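Side-chain contacts in cellobiose 2-epimerase (Caldibacillus thermoamylovorans, PDB 5ZHB), which catalyses the epimerisation at C2 of the reducing-end glucose of cellobiose, giving 4-O-beta-D-glucosyl-D-mannose: residues 155-160 / 164-169; 143-148 / 206-211; 113-118 / 190-195; 93-98 / 102-107. All blocks are in the same frame, centred on the assembly; numbering follows the deposited sequence. Where two conformers were deposited one is given.

Interaction 1 (155-160 / 164-169)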
loop_
_atom_site.group_PDB
_atom_site.type_symbol
_atom_site.label_atom_id
_atom_site.label_comp_id
_atom_site.label_asym_id
_atom_site.label_seq_id
_atom_site.Cartn_x
_atom_site.Cartn_y
_atom_site.Cartn_z
ATOM N N ALA A 155 15.858 4.940 -12.420
ATOM C CA ALA A 155 15.238 4.167 -11.347
ATOM C C ALA A 155 15.224 4.980 -10.063
ATOM O O ALA A 155 16.136 5.761 -9.793
ATOM C CB ALA A 155 15.953 2.852 -11.199
ATOM N N TYR A 156 14.129 4.857 -9.300
ATOM C CA TYR A 156 14.097 5.429 -7.969
ATOM C C TYR A 156 15.006 4.609 -7.065
ATOM O O TYR A 156 15.228 3.413 -7.251
ATOM C CB TYR A 156 12.630 5.606 -7.558
ATOM C CG TYR A 156 11.954 6.690 -8.372
ATOM C CD1 TYR A 156 12.027 8.024 -7.987
ATOM C CD2 TYR A 156 11.301 6.391 -9.579
ATOM C CE1 TYR A 156 11.447 9.013 -8.757
ATOM C CE2 TYR A 156 10.732 7.384 -10.354
ATOM C CZ TYR A 156 10.760 8.696 -9.919
ATOM O OH TYR A 156 10.259 9.712 -10.684
ATOM N N LYS A 157 15.552 5.304 -6.070
ATOM C CA LYS A 157 16.502 4.758 -5.138
ATOM C C LYS A 157 15.761 4.252 -3.894
ATOM O O LYS A 157 14.529 4.245 -3.856
ATOM C CB LYS A 157 17.524 5.875 -4.874
ATOM C CG LYS A 157 18.467 6.209 -6.029
ATOM C CD LYS A 157 19.543 7.198 -5.589
ATOM C CE LYS A 157 20.515 7.548 -6.674
ATOM N NZ LYS A 157 21.641 8.321 -6.125
ATOM N N GLU A 158 16.539 3.747 -2.927
ATOM C CA GLU A 158 16.027 2.991 -1.798
ATOM C C GLU A 158 16.321 3.760 -0.504
ATOM O O GLU A 158 15.510 4.584 -0.081
ATOM C CB GLU A 158 16.599 1.575 -1.808
ATOM C CG GLU A 158 16.089 0.693 -2.955
ATOM C CD GLU A 158 14.617 0.337 -2.795
ATOM O OE1 GLU A 158 14.236 0.044 -1.644
ATOM O OE2 GLU A 158 13.876 0.334 -3.785
ATOM N N GLU A 159 17.473 3.482 0.124
ATOM C CA GLU A 159 17.692 3.818 1.530
ATOM C C GLU A 159 18.838 4.831 1.655
ATOM O O GLU A 159 19.895 4.657 1.041
ATOM C CB GLU A 159 18.000 2.567 2.349
ATOM C CG GLU A 159 18.348 2.817 3.816
ATOM C CD GLU A 159 18.701 1.537 4.557
ATOM O OE1 GLU A 159 17.992 0.561 4.314
ATOM O OE2 GLU A 159 19.664 1.499 5.353
ATOM N N PHE A 160 18.596 5.844 2.514
ATOM C CA PHE A 160 19.575 6.862 2.894
ATOM C C PHE A 160 19.645 6.957 4.418
ATOM O O PHE A 160 18.701 6.570 5.122
ATOM C CB PHE A 160 19.157 8.219 2.307
ATOM C CG PHE A 160 18.999 8.224 0.795
ATOM C CD1 PHE A 160 17.896 7.617 0.191
ATOM C CD2 PHE A 160 19.957 8.806 -0.027
ATOM C CE1 PHE A 160 17.764 7.610 -1.188
ATOM C CE2 PHE A 160 19.807 8.809 -1.407
ATOM C CZ PHE A 160 18.704 8.195 -1.982
ATOM N N TRP A 164 20.397 12.125 4.220
ATOM C CA TRP A 164 20.159 11.935 2.794
ATOM C C TRP A 164 21.401 11.513 2.049
ATOM O O TRP A 164 21.543 11.885 0.883
ATOM C CB TRP A 164 19.578 13.212 2.172
ATOM C CG TRP A 164 18.151 13.365 2.589
ATOM C CD1 TRP A 164 17.637 14.248 3.477
ATOM C CD2 TRP A 164 17.060 12.525 2.155
ATOM N NE1 TRP A 164 16.296 14.032 3.613
ATOM C CE2 TRP A 164 15.917 12.985 2.823
ATOM C CE3 TRP A 164 16.945 11.462 1.258
ATOM C CZ2 TRP A 164 14.665 12.419 2.620
ATOM C CZ3 TRP A 164 15.697 10.920 1.028
ATOM C CH2 TRP A 164 14.574 11.412 1.694
ATOM N N GLU A 165 22.231 10.692 2.706
ATOM C CA GLU A 165 23.423 10.106 2.122
ATOM C C GLU A 165 23.156 8.624 1.874
ATOM O O GLU A 165 22.870 7.854 2.799
ATOM C CB GLU A 165 24.633 10.322 3.043
ATOM C CG GLU A 165 24.756 11.770 3.497
ATOM C CD GLU A 165 25.677 12.061 4.685
ATOM O OE1 GLU A 165 26.243 11.129 5.318
ATOM O OE2 GLU A 165 25.737 13.268 5.030
ATOM N N GLU A 166 23.234 8.253 0.597
ATOM C CA GLU A 166 22.872 6.920 0.138
ATOM C C GLU A 166 23.627 5.848 0.917
ATOM O O GLU A 166 24.857 5.864 0.948
ATOM C CB GLU A 166 23.171 6.862 -1.364
ATOM C CG GLU A 166 22.496 5.676 -2.040
ATOM C CD GLU A 166 22.291 5.817 -3.531
ATOM O OE1 GLU A 166 22.807 6.791 -4.127
ATOM O OE2 GLU A 166 21.546 4.970 -4.078
ATOM N N GLN A 167 22.844 4.919 1.500
ATOM C CA GLN A 167 23.329 3.814 2.314
ATOM C C GLN A 167 23.273 2.534 1.488
ATOM O O GLN A 167 23.010 2.587 0.287
ATOM C CB GLN A 167 22.472 3.613 3.571
ATOM C CG GLN A 167 22.700 4.647 4.669
ATOM C CD GLN A 167 22.167 4.226 6.020
ATOM O OE1 GLN A 167 22.935 4.050 6.971
ATOM N NE2 GLN A 167 20.856 4.070 6.133
ATOM N N SER A 168 23.586 1.400 2.132
ATOM C CA SER A 168 23.160 0.085 1.666
ATOM C C SER A 168 21.725 0.132 1.131
ATOM O O SER A 168 20.786 -0.116 1.889
ATOM C CB SER A 168 23.259 -0.922 2.785
ATOM O OG SER A 168 22.233 -0.698 3.744
ATOM N N ASN A 169 21.587 0.444 -0.176
ATOM C CA ASN A 169 20.334 0.803 -0.848
ATOM C C ASN A 169 19.785 -0.502 -1.447
ATOM O O ASN A 169 20.109 -0.868 -2.576
ATOM C CB ASN A 169 20.601 2.064 -1.698
ATOM C CG ASN A 169 19.813 2.285 -2.988
ATOM O OD1 ASN A 169 19.425 3.433 -3.270
ATOM N ND2 ASN A 169 19.682 1.277 -3.855
#
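F160 and W164 form the dense end of this contact, where the chain turns back on itself after strand 155-160. W164 CE3 lies over one face of the F160 ring, toward its rim and 3.9 Å from F160 CG. The two rings meet obliquely, with planes at 52°. Backbone of the returning chain closes in as well: F160 CD2 is 3.4 Å from E166 N, and E165 O takes a CA-H...O contact from F160 CA. A single bridge pairs F160 with E166. Next to it, Q167 N donates a nearly straight bond of 3.0 Å to E159 O.

The solvent side is looser. K157 runs out as an extended chain and crosses E166 at about a right angle. K157 NZ meets the syn side of E166 OE1 at 2.8 Å, a salt bridge. E166 CG stands anti to the backbone N (chi1 -164°), which carries the carboxylate past the F160 ring to the lysine.

Apart from this, the buried E158 donates from N to N169 OD1 at 2.9 Å. That bond is doubtful: N169 is poorly ordered and its OD1 lies 2.7 Å from E166 OE2.

Strand 106-110 runs beside 155-160 in a three-stranded antiparallel sheet. Its R108 forms a salt bridge with E159 OE2. W164 NE1 bonds to K92 O, while the W164 side chain also touches L143 of helix 131-145.

Interaction 2 (143-148 / 206-211)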
loop_
_atom_site.group_PDB
_atom_site.type_symbol
_atom_site.label_atom_id
_atom_site.label_comp_id
_atom_site.label_asym_id
_atom_site.label_seq_id
_atom_site.Cartn_x
_atom_site.Cartn_y
_atom_site.Cartn_z
ATOM N N LEU A 143 12.123 15.796 -3.030
ATOM C CA LEU A 143 13.164 14.919 -2.538
ATOM C C LEU A 143 13.269 13.675 -3.409
ATOM O O LEU A 143 14.359 13.263 -3.757
ATOM C CB LEU A 143 12.887 14.573 -1.071
ATOM C CG LEU A 143 13.145 15.712 -0.081
ATOM C CD1 LEU A 143 12.613 15.410 1.298
ATOM C CD2 LEU A 143 14.642 15.987 -0.029
ATOM N N ILE A 144 12.119 13.061 -3.719
ATOM C CA ILE A 144 12.108 11.783 -4.408
ATOM C C ILE A 144 12.670 11.995 -5.809
ATOM O O ILE A 144 13.366 11.136 -6.318
ATOM C CB ILE A 144 10.691 11.161 -4.447
ATOM C CG1 ILE A 144 10.137 10.852 -3.017
ATOM C CG2 ILE A 144 10.698 9.901 -5.313
ATOM C CD1 ILE A 144 8.617 10.766 -2.941
ATOM N N GLU A 145 12.329 13.136 -6.413
ATOM C CA GLU A 145 12.716 13.431 -7.789
ATOM C C GLU A 145 14.190 13.808 -7.905
ATOM O O GLU A 145 14.757 13.695 -8.992
ATOM C CB GLU A 145 11.854 14.560 -8.364
ATOM C CG GLU A 145 10.436 14.132 -8.741
ATOM C CD GLU A 145 10.421 12.952 -9.688
ATOM O OE1 GLU A 145 10.916 13.182 -10.803
ATOM O OE2 GLU A 145 9.990 11.816 -9.356
ATOM N N THR A 146 14.811 14.256 -6.808
ATOM C CA THR A 146 16.197 14.709 -6.853
ATOM C C THR A 146 17.094 13.670 -6.188
ATOM O O THR A 146 17.676 12.806 -6.856
ATOM C CB THR A 146 16.302 16.093 -6.213
ATOM O OG1 THR A 146 15.823 16.072 -4.866
ATOM C CG2 THR A 146 15.542 17.115 -7.044
ATOM N N VAL A 147 17.164 13.708 -4.848
ATOM C CA VAL A 147 18.055 12.814 -4.142
ATOM C C VAL A 147 17.574 11.358 -4.252
ATOM O O VAL A 147 18.400 10.453 -4.232
ATOM C CB VAL A 147 18.265 13.315 -2.694
ATOM C CG1 VAL A 147 17.000 13.249 -1.856
ATOM C CG2 VAL A 147 19.398 12.577 -2.003
ATOM N N GLY A 148 16.262 11.103 -4.437
ATOM C CA GLY A 148 15.743 9.728 -4.464
ATOM C C GLY A 148 15.641 9.098 -5.863
ATOM O O GLY A 148 15.061 8.027 -5.998
ATOM N N LYS A 206 2.937 14.605 -14.575
ATOM C CA LYS A 206 2.327 13.737 -15.575
ATOM C C LYS A 206 3.389 12.907 -16.290
ATOM O O LYS A 206 3.232 11.695 -16.477
ATOM C CB LYS A 206 1.507 14.538 -16.594
ATOM C CG LYS A 206 0.510 13.703 -17.381
ATOM C CD LYS A 206 -0.192 14.495 -18.476
ATOM C CE LYS A 206 -1.090 13.655 -19.305
ATOM N NZ LYS A 206 -1.948 14.509 -20.129
ATOM N N GLY A 207 4.495 13.557 -16.678
ATOM C CA GLY A 207 5.546 12.859 -17.378
ATOM C C GLY A 207 6.281 11.872 -16.485
ATOM O O GLY A 207 6.805 10.877 -16.983
ATOM N N ARG A 208 6.375 12.180 -15.179
ATOM C CA ARG A 208 6.986 11.250 -14.239
ATOM C C ARG A 208 6.095 10.005 -14.102
ATOM O O ARG A 208 6.613 8.886 -14.049
ATOM C CB ARG A 208 7.310 11.955 -12.909
ATOM C CG ARG A 208 8.240 13.165 -13.088
ATOM C CD ARG A 208 9.708 12.769 -12.980
ATOM N NE ARG A 208 10.138 12.033 -14.152
ATOM C CZ ARG A 208 11.167 11.250 -14.313
ATOM N NH1 ARG A 208 11.821 10.685 -13.314
ATOM N NH2 ARG A 208 11.495 10.966 -15.553
ATOM N N ILE A 209 4.781 10.184 -14.112
ATOM C CA ILE A 209 3.877 9.031 -14.099
ATOM C C ILE A 209 4.064 8.170 -15.356
ATOM O O ILE A 209 4.190 6.932 -15.290
ATOM C CB ILE A 209 2.439 9.514 -13.883
ATOM C CG1 ILE A 209 2.306 10.156 -12.489
ATOM C CG2 ILE A 209 1.432 8.367 -14.060
ATOM C CD1 ILE A 209 1.074 11.010 -12.292
ATOM N N ALA A 210 4.164 8.826 -16.528
ATOM C CA ALA A 210 4.273 8.082 -17.779
ATOM C C ALA A 210 5.558 7.281 -17.777
ATOM O O ALA A 210 5.582 6.127 -18.211
ATOM C CB ALA A 210 4.181 9.008 -18.995
ATOM N N ASN A 211 6.622 7.881 -17.227
ATOM C CA ASN A 211 7.880 7.183 -17.068
ATOM C C ASN A 211 7.733 5.929 -16.194
ATOM O O ASN A 211 8.203 4.858 -16.582
ATOM C CB ASN A 211 8.975 8.150 -16.627
ATOM C CG ASN A 211 10.316 7.476 -16.497
ATOM O OD1 ASN A 211 10.834 6.898 -17.456
ATOM N ND2 ASN A 211 10.895 7.507 -15.304
#
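E145 OE2 is gripped by two phenol groups, Y193 OH and Y156 OH, while the other carboxylate oxygen, OE1, lies toward R208. The contact joins the C-terminal end of helix 131-145 to helix 203-220. Both appear to be outer helices of the (alpha/alpha)6 barrel that characterises this family. It is small, burying 90 Å² in all, and lies near the surface.

The two side chains slide past each other in opposite directions. R208 is bent at chi2 (-90°) and again at chi3, which folds the chain back on itself and brings NH1 to Y156 OH. The carboxylate and guanidinium planes are 69° apart, so the groups do not meet as a flat, two-pronged pair. E145 OE1 and R208 NE make a long salt bridge of 3.6 Å, and the modelled place of OE1 is doubtful.

The sounder link is indirect. R208 NH1 bonds to Y156 OH, the same hydroxyl that grips E145 OE2. The guanidinium also makes a cation-pi contact with F149. The nearby positive charge would be expected to favour an ionised E145. With a methionine in place of R208, Y156 OH would probably lose its guanidinium partner and the E145 carboxylate its nearby countercharge.

Beyond E145 the helix gives way to a turn. There L143 O accepts from both T146 N, at 3.2 Å, and G148 N, at 3.0 Å.

Interaction 3 (113-118 / 190-195)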
loop_
_atom_site.group_PDB
_atom_site.type_symbol
_atom_site.label_atom_id
_atom_site.label_comp_id
_atom_site.label_asym_id
_atom_site.label_seq_id
_atom_site.Cartn_x
_atom_site.Cartn_y
_atom_site.Cartn_z
ATOM N N ALA A 113 9.103 5.350 2.136
ATOM C CA ALA A 113 8.392 6.104 3.148
ATOM C C ALA A 113 7.990 7.484 2.617
ATOM O O ALA A 113 6.891 7.945 2.923
ATOM C CB ALA A 113 9.229 6.142 4.422
ATOM N N GLN A 114 8.857 8.142 1.837
ATOM C CA GLN A 114 8.560 9.470 1.317
ATOM C C GLN A 114 7.355 9.388 0.376
ATOM O O GLN A 114 6.481 10.244 0.409
ATOM C CB GLN A 114 9.751 10.143 0.632
ATOM C CG GLN A 114 11.072 10.065 1.391
ATOM C CD GLN A 114 10.969 10.351 2.877
ATOM O OE1 GLN A 114 10.403 11.362 3.299
ATOM N NE2 GLN A 114 11.504 9.461 3.689
ATOM N N ALA A 115 7.301 8.325 -0.427
ATOM C CA ALA A 115 6.153 8.079 -1.307
ATOM C C ALA A 115 4.844 7.989 -0.522
ATOM O O ALA A 115 3.862 8.679 -0.849
ATOM C CB ALA A 115 6.388 6.830 -2.148
ATOM N N PHE A 116 4.822 7.134 0.506
ATOM C CA PHE A 116 3.655 7.018 1.366
ATOM C C PHE A 116 3.262 8.380 1.952
ATOM O O PHE A 116 2.087 8.635 2.103
ATOM C CB PHE A 116 3.822 5.904 2.408
ATOM C CG PHE A 116 3.125 4.645 1.888
ATOM C CD1 PHE A 116 1.747 4.591 1.829
ATOM C CD2 PHE A 116 3.847 3.582 1.367
ATOM C CE1 PHE A 116 1.084 3.503 1.266
ATOM C CE2 PHE A 116 3.188 2.487 0.798
ATOM C CZ PHE A 116 1.816 2.449 0.751
ATOM N N GLY A 117 4.223 9.251 2.258
ATOM C CA GLY A 117 3.925 10.601 2.736
ATOM C C GLY A 117 3.140 11.417 1.719
ATOM O O GLY A 117 2.085 11.984 2.038
ATOM N N VAL A 118 3.612 11.383 0.472
ATOM C CA VAL A 118 2.920 12.072 -0.611
ATOM C C VAL A 118 1.503 11.553 -0.766
ATOM O O VAL A 118 0.544 12.338 -0.852
ATOM C CB VAL A 118 3.712 11.922 -1.915
ATOM C CG1 VAL A 118 2.906 12.358 -3.133
ATOM C CG2 VAL A 118 5.039 12.647 -1.803
ATOM N N LEU A 190 4.548 5.309 -7.859
ATOM C CA LEU A 190 3.466 5.496 -8.833
ATOM C C LEU A 190 2.126 5.765 -8.141
ATOM O O LEU A 190 1.387 6.673 -8.512
ATOM C CB LEU A 190 3.428 4.267 -9.736
ATOM C CG LEU A 190 2.315 4.238 -10.788
ATOM C CD1 LEU A 190 2.400 5.395 -11.772
ATOM C CD2 LEU A 190 2.450 2.945 -11.526
ATOM N N GLU A 191 1.818 4.991 -7.102
ATOM C CA GLU A 191 0.583 5.145 -6.347
ATOM C C GLU A 191 0.494 6.572 -5.800
ATOM O O GLU A 191 -0.528 7.219 -5.907
ATOM C CB GLU A 191 0.619 4.097 -5.234
ATOM C CG GLU A 191 -0.458 4.215 -4.163
ATOM C CD GLU A 191 -0.186 3.231 -3.036
ATOM O OE1 GLU A 191 0.927 3.281 -2.472
ATOM O OE2 GLU A 191 -1.040 2.387 -2.767
ATOM N N ALA A 192 1.568 7.025 -5.146
ATOM C CA ALA A 192 1.604 8.344 -4.537
ATOM C C ALA A 192 1.430 9.451 -5.583
ATOM O O ALA A 192 0.655 10.397 -5.417
ATOM C CB ALA A 192 2.933 8.457 -3.841
ATOM N N TYR A 193 2.171 9.321 -6.670
ATOM C CA TYR A 193 2.169 10.340 -7.708
ATOM C C TYR A 193 0.820 10.413 -8.410
ATOM O O TYR A 193 0.425 11.502 -8.805
ATOM C CB TYR A 193 3.251 10.071 -8.750
ATOM C CG TYR A 193 4.669 10.440 -8.334
ATOM C CD1 TYR A 193 4.986 10.777 -7.020
ATOM C CD2 TYR A 193 5.690 10.449 -9.276
ATOM C CE1 TYR A 193 6.273 11.126 -6.666
ATOM C CE2 TYR A 193 6.984 10.804 -8.934
ATOM C CZ TYR A 193 7.273 11.164 -7.628
ATOM O OH TYR A 193 8.570 11.478 -7.295
ATOM N N THR A 194 0.142 9.266 -8.592
ATOM C CA THR A 194 -1.237 9.273 -9.079
ATOM C C THR A 194 -2.111 10.199 -8.234
ATOM O O THR A 194 -2.876 11.015 -8.776
ATOM C CB THR A 194 -1.811 7.863 -9.091
ATOM O OG1 THR A 194 -0.943 7.166 -9.973
ATOM C CG2 THR A 194 -3.227 7.788 -9.635
ATOM N N ASN A 195 -1.986 10.092 -6.907
ATOM C CA ASN A 195 -2.818 10.859 -5.986
ATOM C C ASN A 195 -2.433 12.340 -6.008
ATOM O O ASN A 195 -3.308 13.222 -5.854
ATOM C CB ASN A 195 -2.804 10.224 -4.594
ATOM C CG ASN A 195 -4.148 10.261 -3.916
ATOM O OD1 ASN A 195 -5.181 9.958 -4.537
ATOM N ND2 ASN A 195 -4.171 10.635 -2.639
#
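A192 presses its methyl group into the backbone of helix 111-128. A192 CB lies 3.1 Å from A115 O, a tight fit, and 4.2 Å from A115 CB. V118 packs beside it, with CG1 4.0 Å from A192 CB. That branch is anti to the backbone N (chi1 168°), which points it across the interface at A192 O as well. On the other flank, E191 extends toward the F116 ring. E191 OE1 approaches F116 CZ to 3.4 Å, with ring and carboxylate planes 71° apart.

The next shell fixes the buried carboxylate. E191 OE1 bonds to H188 ND1, one turn earlier on its own helix. E191 OE2 forms a salt bridge with R379 and a hydrogen bond with Y375, both on helix 375-387. These partners fix the rotation of the E191 carboxylate. Further along, N195 ND2 bonds to Y119 O, a second tie to helix 111-128.

The two helix segments run the same way, at 25°, with their axes 8.0 Å apart. Small residues at the crossing permit this close approach. The arrangement is consistent with neighbouring inner helices of an (alpha/alpha)6 barrel, as expected for this family.

Interaction 4 (93-98 / 102-107)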
loop_
_atom_site.group_PDB
_atom_site.type_symbol
_atom_site.label_atom_id
_atom_site.label_comp_id
_atom_site.label_asym_id
_atom_site.label_seq_id
_atom_site.Cartn_x
_atom_site.Cartn_y
_atom_site.Cartn_z
ATOM N N GLY A 93 12.063 15.294 5.227
ATOM C CA GLY A 93 11.558 13.971 4.882
ATOM C C GLY A 93 11.134 13.212 6.134
ATOM O O GLY A 93 11.340 13.686 7.249
ATOM N N LEU A 94 10.521 12.035 5.929
ATOM C CA LEU A 94 9.886 11.283 7.000
ATOM C C LEU A 94 10.868 10.272 7.549
ATOM O O LEU A 94 11.497 9.563 6.783
ATOM C CB LEU A 94 8.637 10.555 6.508
ATOM C CG LEU A 94 7.587 11.387 5.770
ATOM C CD1 LEU A 94 6.407 10.493 5.398
ATOM C CD2 LEU A 94 7.121 12.562 6.608
ATOM N N TYR A 95 11.005 10.254 8.883
ATOM C CA TYR A 95 11.696 9.194 9.594
ATOM C C TYR A 95 11.057 7.834 9.317
ATOM O O TYR A 95 9.845 7.742 9.148
ATOM C CB TYR A 95 11.595 9.541 11.087
ATOM C CG TYR A 95 12.450 10.718 11.522
ATOM C CD1 TYR A 95 13.780 10.843 11.122
ATOM C CD2 TYR A 95 11.928 11.699 12.359
ATOM C CE1 TYR A 95 14.570 11.907 11.556
ATOM C CE2 TYR A 95 12.702 12.761 12.799
ATOM C CZ TYR A 95 14.031 12.847 12.429
ATOM O OH TYR A 95 14.763 13.927 12.825
ATOM N N TRP A 96 11.867 6.778 9.406
ATOM C CA TRP A 96 11.378 5.414 9.304
ATOM C C TRP A 96 10.585 4.975 10.538
ATOM O O TRP A 96 9.538 4.313 10.419
ATOM C CB TRP A 96 12.568 4.488 9.080
ATOM C CG TRP A 96 12.226 3.074 8.704
ATOM C CD1 TRP A 96 12.423 1.946 9.445
ATOM C CD2 TRP A 96 11.696 2.635 7.428
ATOM N NE1 TRP A 96 12.045 0.843 8.722
ATOM C CE2 TRP A 96 11.599 1.234 7.485
ATOM C CE3 TRP A 96 11.280 3.292 6.266
ATOM C CZ2 TRP A 96 11.122 0.477 6.418
ATOM C CZ3 TRP A 96 10.780 2.544 5.223
ATOM C CH2 TRP A 96 10.725 1.152 5.289
ATOM N N MET A 97 11.101 5.321 11.724
ATOM C CA MET A 97 10.411 5.050 12.977
ATOM C C MET A 97 10.631 6.212 13.945
ATOM O O MET A 97 11.670 6.878 13.916
ATOM C CB MET A 97 10.933 3.790 13.685
ATOM C CG MET A 97 10.668 2.451 12.995
ATOM S SD MET A 97 8.985 1.800 13.149
ATOM C CE MET A 97 8.702 1.861 14.924
ATOM N N VAL A 98 9.639 6.416 14.814
ATOM C CA VAL A 98 9.780 7.228 16.012
ATOM C C VAL A 98 9.338 6.399 17.215
ATOM O O VAL A 98 8.679 5.384 17.070
ATOM C CB VAL A 98 9.023 8.566 15.903
ATOM C CG1 VAL A 98 9.589 9.450 14.793
ATOM C CG2 VAL A 98 7.520 8.366 15.727
ATOM N N GLY A 102 7.391 10.257 19.892
ATOM C CA GLY A 102 7.634 10.962 18.651
ATOM C C GLY A 102 9.095 11.364 18.490
ATOM O O GLY A 102 9.443 12.033 17.529
ATOM N N ASN A 103 9.963 10.904 19.393
ATOM C CA ASN A 103 11.383 11.094 19.179
ATOM C C ASN A 103 11.877 10.106 18.127
ATOM O O ASN A 103 11.502 8.935 18.176
ATOM C CB ASN A 103 12.241 10.851 20.412
ATOM C CG ASN A 103 11.768 11.643 21.601
ATOM O OD1 ASN A 103 11.766 12.863 21.545
ATOM N ND2 ASN A 103 11.373 10.977 22.673
ATOM N N PRO A 104 12.792 10.531 17.217
ATOM C CA PRO A 104 13.301 9.644 16.170
ATOM C C PRO A 104 13.949 8.421 16.798
ATOM O O PRO A 104 14.793 8.571 17.676
ATOM C CB PRO A 104 14.329 10.485 15.384
ATOM C CG PRO A 104 14.150 11.890 15.888
ATOM C CD PRO A 104 13.422 11.850 17.210
ATOM N N SER A 105 13.586 7.216 16.331
ATOM C CA SER A 105 14.193 5.980 16.799
ATOM C C SER A 105 14.917 5.258 15.668
ATOM O O SER A 105 15.871 4.538 15.918
ATOM C CB SER A 105 13.150 5.085 17.448
ATOM O OG SER A 105 12.103 4.772 16.532
ATOM N N ASP A 106 14.380 5.328 14.432
ATOM C CA ASP A 106 15.083 4.875 13.243
ATOM C C ASP A 106 14.979 6.009 12.224
ATOM O O ASP A 106 13.931 6.251 11.624
ATOM C CB ASP A 106 14.625 3.519 12.722
ATOM C CG ASP A 106 15.442 2.937 11.566
ATOM O OD1 ASP A 106 16.189 3.688 10.869
ATOM O OD2 ASP A 106 15.352 1.732 11.357
ATOM N N ASP A 107 16.059 6.785 12.150
ATOM C CA ASP A 107 16.035 8.064 11.474
ATOM C C ASP A 107 16.478 7.951 10.012
ATOM O O ASP A 107 16.712 8.979 9.366
ATOM C CB ASP A 107 16.884 9.075 12.229
ATOM C CG ASP A 107 18.371 8.767 12.301
ATOM O OD1 ASP A 107 18.821 7.775 11.709
ATOM O OD2 ASP A 107 19.068 9.532 12.977
#
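M97 and D106 form an antiparallel hydrogen-bonded pair in which the backbone is doubly irregular: W96 and M97 both face D106, and S105 and D106 both face M97, each a classic beta bulge. M97 N donates to D106 O at 3.0 Å, in the carbonyl plane and on a lone pair. The bond from W96 N to the same oxygen is weak. M97 O in turn takes S105 N and D106 N, both from the same face of its plane.

The Y95 ring packs against P104 and D107. P104 CB sits over the centre of the ring, 3.8 Å from the centroid, in a CH-pi contact. P104 CG leans toward one side of the ring, 3.5 Å from Y95 CE2. D107 CB touches the ring on the side of CD1 and CE1, at 3.7 Å from Y95 CE1. Replacing Y95 with an alanine would probably open a gap under P104 and leave D107 CB without its aromatic neighbour.

W96 and D106 lie side by side and point the same way. Their flat groups are turned 61° apart, with D106 OD2 at 3.5 Å from W96 CD1. W96 CG is anti to the backbone N (chi1 -169°), which sets the indole alongside the aspartate. R108 serves both, by a salt bridge to D106 OD2 and a cation-pi contact with W96.

At the turn, G102 adopts a positive phi (92°) that suits glycine. V98 packs against this bend, its CG1 3.8 Å from G102 O.

The four contacts run from the barrel wall to the strands at one end of it. Interactions 2 and 3 have centres about 11 Å apart and join two successive helical hairpins: 111-128 with 131-145, and 183-199 with 203-220. Interaction 1 lies about 15 Å from interaction 2, tied by K157 N to G148 O at 2.8 Å. Interactions 1 and 4 meet the same three-stranded sheet, with centres about 16 Å apart. Q114 connects these layers: its OE1 is 2.7 Å from L94 N, and its CG packs 3.8 Å from W164 CH2. In this family the substrate pocket lies within the barrel, which helices 111-128 and 183-199 probably line.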